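Local coordinates for protein octenoyl-CoA reductase/carboxylase (Streptomyces sp., PDB 4A0S) that probably catalyses the NADPH-dependent reductive carboxylation of 2-octenoyl-CoA, supplying an extender unit for cinnabaramide polyketide biosynthesis, at residues His143-Glu148 and Gly158-Ala163. Residues are numbered along the deposited sequence; the frame is centred on the assembly and turned at random. Where two conformers were deposited one is given.
Sequences HVDEQE and GTEQRA. With CO8 (octanoyl-coenzyme A), chain E.
The carboxylate of Glu148 faces the type I turn Gly158-Gln161 and takes three of its donors. OE1 receives Thr159 N on its syn lone pair at 2.8 Å, while Thr159 OG1 comes from above the carboxylate plane, 3.0 Å from the same OE1. OE2 is met on its syn side by Glu160 N at 2.8 Å, 34° out of plane. A glutamine here would probably leave one of these backbone N-H groups facing an amide NH2 and loosen the turn. A water lies in plane at the edge of the His143 ring, 2.7 Å from His143 ND1, and donates to His143 O and Glu160 O. With CG anti to the backbone N (chi1 -178°), His143 carries its ring past Arg162 CB, the guanidinium plane standing 84° to it. Arg162 NH1 and NH2 share Glu160 OE1 in an end-on salt bridge, the oxygen near the guanidinium plane. Asp145 CB packs on Glu160 CB at 3.6 Å; the Asp145 carboxylate forms salt bridges with Arg129 and Arg130 of a second subunit. Beyond Arg162, strand 162-163 lines the octanoyl-CoA pocket, Ala163 CB 3.7 Å from C6'. Within the GroES-like domain, His143 and Arg162 form the antiparallel hydrogen-bonded pair of the two-stranded sheet 142-143/162-163, and strand 176-180 flanks His143 and Asp145 through Arg180.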
loop_
_atom_site.group_PDB
_atom_site.type_symbol
_atom_site.label_atom_id
_atom_site.label_comp_id
_atom_site.label_asym_id
_atom_site.label_seq_id
_atom_site.Cartn_x
_atom_site.Cartn_y
_atom_site.Cartn_z
ATOM N N HIS A 143 1.709 24.129 -6.722
ATOM C CA HIS A 143 1.117 24.831 -7.857
ATOM C C HIS A 143 1.060 23.798 -8.960
ATOM O O HIS A 143 2.066 23.488 -9.594
ATOM C CB HIS A 143 2.025 26.005 -8.207
ATOM C CG HIS A 143 1.535 26.863 -9.330
ATOM N ND1 HIS A 143 1.798 26.571 -10.652
ATOM C CD2 HIS A 143 0.895 28.054 -9.329
ATOM C CE1 HIS A 143 1.302 27.527 -11.417
ATOM N NE2 HIS A 143 0.753 28.440 -10.640
ATOM N N VAL A 144 -0.106 23.203 -9.144
ATOM C CA VAL A 144 -0.167 21.994 -9.952
ATOM C C VAL A 144 -1.182 22.154 -11.073
ATOM O O VAL A 144 -2.061 23.019 -11.004
ATOM C CB VAL A 144 -0.474 20.739 -9.098
ATOM C CG1 VAL A 144 0.487 20.662 -7.893
ATOM C CG2 VAL A 144 -1.912 20.743 -8.618
ATOM N N ASP A 145 -1.059 21.297 -12.079
ATOM C CA ASP A 145 -1.919 21.337 -13.249
ATOM C C ASP A 145 -2.966 20.254 -13.085
ATOM O O ASP A 145 -2.686 19.083 -13.207
ATOM C CB ASP A 145 -1.094 21.120 -14.520
ATOM C CG ASP A 145 -1.893 21.342 -15.781
ATOM O OD1 ASP A 145 -3.129 21.164 -15.773
ATOM O OD2 ASP A 145 -1.277 21.710 -16.800
ATOM N N GLU A 146 -4.179 20.686 -12.812
ATOM C CA GLU A 146 -5.264 19.775 -12.475
ATOM C C GLU A 146 -5.834 19.047 -13.700
ATOM O O GLU A 146 -6.667 18.134 -13.569
ATOM C CB GLU A 146 -6.354 20.533 -11.728
ATOM C CG GLU A 146 -5.892 21.153 -10.412
ATOM C CD GLU A 146 -5.151 22.464 -10.599
ATOM O OE1 GLU A 146 -4.865 22.850 -11.749
ATOM O OE2 GLU A 146 -4.849 23.117 -9.585
ATOM N N GLN A 147 -5.359 19.426 -14.883
ATOM C CA GLN A 147 -5.735 18.788 -16.148
ATOM C C GLN A 147 -4.906 17.569 -16.452
ATOM O O GLN A 147 -5.326 16.674 -17.190
ATOM C CB GLN A 147 -5.527 19.748 -17.307
ATOM C CG GLN A 147 -6.757 20.423 -17.745
ATOM C CD GLN A 147 -6.516 21.236 -18.984
ATOM O OE1 GLN A 147 -6.555 22.456 -18.932
ATOM N NE2 GLN A 147 -6.225 20.566 -20.099
ATOM N N GLU A 148 -3.707 17.542 -15.895
ATOM C CA GLU A 148 -2.788 16.419 -16.048
ATOM C C GLU A 148 -3.390 15.246 -15.310
ATOM O O GLU A 148 -3.742 15.384 -14.156
ATOM C CB GLU A 148 -1.477 16.685 -15.334
ATOM C CG GLU A 148 -0.598 17.625 -15.990
ATOM C CD GLU A 148 0.780 17.464 -15.456
ATOM O OE1 GLU A 148 1.489 16.566 -15.950
ATOM O OE2 GLU A 148 1.127 18.200 -14.512
ATOM N N GLY A 158 2.222 15.472 -11.072
ATOM C CA GLY A 158 2.067 15.947 -12.442
ATOM C C GLY A 158 3.373 16.537 -12.905
ATOM O O GLY A 158 4.115 17.081 -12.111
ATOM N N THR A 159 3.664 16.438 -14.196
ATOM C CA THR A 159 4.930 16.980 -14.689
ATOM C C THR A 159 4.924 18.508 -14.625
ATOM O O THR A 159 5.971 19.132 -14.688
ATOM C CB THR A 159 5.234 16.511 -16.116
ATOM O OG1 THR A 159 4.262 17.041 -17.007
ATOM C CG2 THR A 159 5.168 15.017 -16.196
ATOM N N GLU A 160 3.751 19.101 -14.435
ATOM C CA GLU A 160 3.644 20.552 -14.325
ATOM C C GLU A 160 3.594 20.990 -12.863
ATOM O O GLU A 160 3.299 22.139 -12.560
ATOM C CB GLU A 160 2.419 21.074 -15.093
ATOM C CG GLU A 160 2.436 20.787 -16.610
ATOM C CD GLU A 160 3.620 21.407 -17.323
ATOM O OE1 GLU A 160 4.274 22.303 -16.750
ATOM O OE2 GLU A 160 3.907 20.981 -18.465
ATOM N N GLN A 161 3.868 20.061 -11.956
ATOM C CA GLN A 161 3.858 20.410 -10.555
ATOM C C GLN A 161 4.989 21.387 -10.314
ATOM O O GLN A 161 6.119 21.131 -10.703
ATOM C CB GLN A 161 4.024 19.189 -9.655
ATOM C CG GLN A 161 4.209 19.537 -8.188
ATOM C CD GLN A 161 5.658 19.877 -7.834
ATOM O OE1 GLN A 161 6.583 19.088 -8.089
ATOM N NE2 GLN A 161 5.856 21.045 -7.237
ATOM N N ARG A 162 4.653 22.504 -9.701
ATOM C CA ARG A 162 5.622 23.525 -9.343
ATOM C C ARG A 162 5.453 23.973 -7.904
ATOM O O ARG A 162 4.415 23.727 -7.290
ATOM C CB ARG A 162 5.526 24.705 -10.299
ATOM C CG ARG A 162 6.044 24.361 -11.678
ATOM C CD ARG A 162 6.040 25.587 -12.623
ATOM N NE ARG A 162 6.651 25.192 -13.883
ATOM C CZ ARG A 162 6.045 24.463 -14.814
ATOM N NH1 ARG A 162 4.783 24.076 -14.649
ATOM N NH2 ARG A 162 6.704 24.126 -15.921
ATOM N N ALA A 163 6.509 24.578 -7.373
ATOM C CA ALA A 163 6.507 25.179 -6.052
ATOM C C ALA A 163 6.257 26.660 -6.228
ATOM O O ALA A 163 7.068 27.393 -6.805
ATOM C CB ALA A 163 7.834 24.949 -5.341
HETATM N N1A CO8 E . 22.019 29.778 -15.058
HETATM C C2A CO8 E . 21.028 29.612 -15.936
HETATM N N3A CO8 E . 20.570 28.402 -16.236
HETATM C C4A CO8 E . 21.112 27.316 -15.642
HETATM C C5A CO8 E . 22.143 27.445 -14.719
HETATM C C6A CO8 E . 22.601 28.728 -14.431
HETATM N N6A CO8 E . 23.585 28.905 -13.544
HETATM N N7A CO8 E . 22.474 26.224 -14.296
HETATM C C8A CO8 E . 21.684 25.354 -14.930
HETATM N N9A CO8 E . 20.856 26.020 -15.751
HETATM C C1B CO8 E . 19.808 25.474 -16.656
HETATM C C2B CO8 E . 20.429 24.851 -17.910
HETATM O O2B CO8 E . 19.612 25.149 -19.065
HETATM C C3B CO8 E . 20.367 23.366 -17.563
HETATM O O3B CO8 E . 20.327 22.575 -18.742
HETATM P P3B CO8 E . 21.719 21.859 -19.156
HETATM O O7A CO8 E . 21.990 22.262 -20.710
HETATM O O8A CO8 E . 22.974 22.597 -18.388
HETATM O O9A CO8 E . 21.701 20.407 -18.883
HETATM C C4B CO8 E . 19.064 23.244 -16.780
HETATM O O4B CO8 E . 19.026 24.436 -15.983
HETATM C C5B CO8 E . 19.119 22.115 -15.743
HETATM O O5B CO8 E . 17.916 22.139 -14.947
HETATM P P1A CO8 E . 16.500 21.626 -15.600
HETATM O O1A CO8 E . 15.367 21.791 -14.402
HETATM O O2A CO8 E . 16.058 22.395 -16.807
HETATM O O3A CO8 E . 16.751 20.062 -16.044
HETATM P P2A CO8 E . 16.519 18.689 -15.175
HETATM O O4A CO8 E . 17.705 17.694 -15.568
HETATM O O5A CO8 E . 15.170 18.062 -15.362
HETATM O O6A CO8 E . 16.794 19.073 -13.611
HETATM C CBP CO8 E . 16.358 19.142 -11.191
HETATM C CCP CO8 E . 15.975 18.527 -12.558
HETATM C CDP CO8 E . 17.738 18.565 -10.832
HETATM C CEP CO8 E . 15.338 18.649 -10.164
HETATM C CAP CO8 E . 16.373 20.705 -11.296
HETATM O OAP CO8 E . 15.152 21.257 -11.885
HETATM C C9P CO8 E . 16.713 21.430 -9.965
HETATM O O9P CO8 E . 17.882 21.433 -9.561
HETATM N N8P CO8 E . 15.695 22.061 -9.334
HETATM C C7P CO8 E . 15.899 22.872 -8.097
HETATM C C6P CO8 E . 15.489 22.172 -6.771
HETATM C C5P CO8 E . 16.555 22.485 -5.693
HETATM O O5P CO8 E . 17.713 22.109 -5.852
HETATM N N4P CO8 E . 16.274 23.285 -4.667
HETATM C C3P CO8 E . 14.991 23.737 -4.142
HETATM C C2P CO8 E . 14.939 22.991 -2.800
HETATM S S1P CO8 E . 13.462 21.913 -2.675
HETATM C "C1'" CO8 E . 12.513 22.924 -1.641
HETATM O "O1'" CO8 E . 13.013 23.729 -0.834
HETATM C "C2'" CO8 E . 11.155 22.773 -1.821
HETATM C "C3'" CO8 E . 10.217 23.467 -1.091
HETATM C "C4'" CO8 E . 8.858 23.218 -1.318
HETATM C "C5'" CO8 E . 8.518 22.493 -2.611
HETATM C "C6'" CO8 E . 6.975 22.506 -2.680
HETATM C "C7'" CO8 E . 6.520 21.597 -3.786
HETATM C "C8'" CO8 E . 5.000 21.745 -3.914
HETATM O O HOH W 1 2.553 24.650 -12.322
#